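Local structure of 7beta-hydroxysteroid dehydrogenase (Collinsella aerofaciens, 5FYD) at residues 187-192 / 212-217. The protein catalyses the NADPH-dependent reduction of the 7-oxo group of 7-oxolithocholate to give ursodeoxycholate, working as a homodimer of the short-chain dehydrogenase/reductase family. Residues are numbered along the deposited sequence; the frame is centred on the assembly and turned at random.
Sequences GTTLTP and LTPEEC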
loop_
_atom_site.group_PDB
_atom_site.type_symbol
_atom_site.label_atom_id
_atom_site.label_comp_id
_atom_site.label_asym_id
_atom_site.label_seq_id
_atom_site.Cartn_x
_atom_site.Cartn_y
_atom_site.Cartn_z
ATOM N N GLY A 187 6.624 -13.240 5.104
ATOM C CA GLY A 187 7.234 -12.484 4.048
ATOM C C GLY A 187 6.123 -11.689 3.394
ATOM O O GLY A 187 5.164 -11.264 4.033
ATOM N N THR A 188 6.224 -11.532 2.094
ATOM C CA THR A 188 5.212 -10.810 1.347
ATOM C C THR A 188 3.909 -11.610 1.332
ATOM O O THR A 188 3.904 -12.798 1.019
ATOM C CB THR A 188 5.754 -10.514 -0.051
ATOM O OG1 THR A 188 6.973 -9.778 0.114
ATOM C CG2 THR A 188 4.764 -9.737 -0.875
ATOM N N THR A 189 2.837 -10.952 1.754
ATOM C CA THR A 189 1.555 -11.577 1.993
ATOM C C THR A 189 0.496 -10.846 1.160
ATOM O O THR A 189 0.529 -9.628 1.048
ATOM C CB THR A 189 1.188 -11.482 3.487
ATOM O OG1 THR A 189 2.237 -12.071 4.286
ATOM C CG2 THR A 189 -0.126 -12.179 3.762
ATOM N N LEU A 190 -0.417 -11.605 0.578
ATOM C CA LEU A 190 -1.473 -11.042 -0.263
ATOM C C LEU A 190 -2.489 -10.313 0.616
ATOM O O LEU A 190 -3.215 -10.932 1.385
ATOM C CB LEU A 190 -2.140 -12.153 -1.059
ATOM C CG LEU A 190 -3.255 -11.798 -2.054
ATOM C CD1 LEU A 190 -2.703 -11.030 -3.243
ATOM C CD2 LEU A 190 -3.941 -13.073 -2.510
ATOM N N THR A 191 -2.480 -8.989 0.527
ATOM C CA THR A 191 -3.412 -8.120 1.232
ATOM C C THR A 191 -4.020 -7.153 0.205
ATOM O O THR A 191 -3.568 -7.118 -0.957
ATOM C CB THR A 191 -2.688 -7.352 2.355
ATOM O OG1 THR A 191 -1.597 -6.598 1.811
ATOM C CG2 THR A 191 -2.141 -8.322 3.403
ATOM N N PRO A 192 -5.062 -6.386 0.607
ATOM C CA PRO A 192 -5.515 -5.303 -0.284
ATOM C C PRO A 192 -4.464 -4.197 -0.362
ATOM O O PRO A 192 -4.292 -3.584 -1.414
ATOM C CB PRO A 192 -6.815 -4.798 0.369
ATOM C CG PRO A 192 -7.101 -5.706 1.523
ATOM C CD PRO A 192 -5.841 -6.440 1.861
ATOM N N LEU A 212 2.167 -15.302 -0.078
ATOM C CA LEU A 212 1.278 -16.272 0.535
ATOM C C LEU A 212 -0.024 -15.578 0.863
ATOM O O LEU A 212 -0.045 -14.380 1.063
ATOM C CB LEU A 212 1.897 -16.812 1.836
ATOM C CG LEU A 212 3.293 -17.422 1.709
ATOM C CD1 LEU A 212 3.836 -17.719 3.099
ATOM C CD2 LEU A 212 3.274 -18.685 0.855
ATOM N N THR A 213 -1.106 -16.333 0.931
ATOM C CA THR A 213 -2.368 -15.792 1.430
ATOM C C THR A 213 -2.355 -15.748 2.953
ATOM O O THR A 213 -1.663 -16.551 3.597
ATOM C CB THR A 213 -3.588 -16.595 0.988
ATOM O OG1 THR A 213 -3.625 -17.861 1.664
ATOM C CG2 THR A 213 -3.599 -16.775 -0.548
ATOM N N PRO A 214 -3.110 -14.816 3.538
ATOM C CA PRO A 214 -3.194 -14.788 5.003
ATOM C C PRO A 214 -3.620 -16.140 5.588
ATOM O O PRO A 214 -3.076 -16.586 6.609
ATOM C CB PRO A 214 -4.252 -13.719 5.272
ATOM C CG PRO A 214 -4.223 -12.824 4.067
ATOM C CD PRO A 214 -3.832 -13.693 2.909
ATOM N N GLU A 215 -4.579 -16.797 4.936
ATOM C CA GLU A 215 -5.061 -18.092 5.407
ATOM C C GLU A 215 -3.992 -19.166 5.452
ATOM O O GLU A 215 -3.973 -19.947 6.396
ATOM C CB GLU A 215 -6.247 -18.580 4.578
ATOM C CG GLU A 215 -7.524 -17.883 4.991
ATOM C CD GLU A 215 -8.729 -18.261 4.156
ATOM O OE1 GLU A 215 -8.727 -19.340 3.510
ATOM O OE2 GLU A 215 -9.688 -17.463 4.166
ATOM N N GLU A 216 -3.123 -19.228 4.444
ATOM C CA GLU A 216 -2.070 -20.245 4.418
ATOM C C GLU A 216 -1.028 -19.990 5.508
ATOM O O GLU A 216 -0.500 -20.936 6.102
ATOM C CB GLU A 216 -1.448 -20.345 3.019
ATOM C CG GLU A 216 -2.332 -21.165 2.088
ATOM C CD GLU A 216 -2.525 -20.525 0.738
ATOM O OE1 GLU A 216 -1.588 -19.839 0.273
ATOM O OE2 GLU A 216 -3.627 -20.697 0.163
ATOM N N CYS A 217 -0.760 -18.712 5.797
ATOM C CA CYS A 217 0.130 -18.349 6.908
ATOM C C CYS A 217 -0.436 -18.811 8.249
ATOM O O CYS A 217 0.264 -19.437 9.051
ATOM C CB CYS A 217 0.336 -16.853 7.000
ATOM S SG CYS A 217 1.180 -16.187 5.548
#
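Thr189 and Leu212 form a single parallel beta bridge that ties the loop after strand 179-186 of the Rossmann-type fold to the start of helix 214-224, beside the NADP(+) site. Leu190 N donates to Leu212 O at 2.8 Å in a nearly straight bond (171°), and Leu212 N returns a longer one, 3.2 Å, to Thr188 O. Between these two bonds the CA of Thr189 makes a C-H...O contact with Leu212 O, which the methyl CG2 of Thr189 also approaches. With CG2 anti to the backbone N, this methyl extends to the ring of Pro214, 4.1 Å from its CD, while OG1 turns back to donate to Gly187 O (3.0 Å) from above the carbonyl plane. A valine in place of Thr189 would lack the hydroxyl, which would probably leave Gly187 O without this donor. The same ring carbons of Pro214 also meet the loop backbone, CD lying 3.2 Å from Leu190 O. The isobutyl group of Leu190 instead reaches Thr213, where CD2 and CG2 are 4.2 Å apart. Thr213 is the N-cap of helix 214-224, its OG1 accepting from Glu216 N at 3.1 Å. Thr191 likewise caps helix 192-195 through Leu194 N, so each segment runs from the bridge into a capped helix. Thr189 and Pro214 both pack on Val20 of the cofactor-binding helix 19-30, Leu190 rests on Leu195 of helix 192-195, and Thr188 OG1 hydrogen-bonds Gly200 and Gly201 of the second subunit, which places this junction between cofactor site and dimer partner.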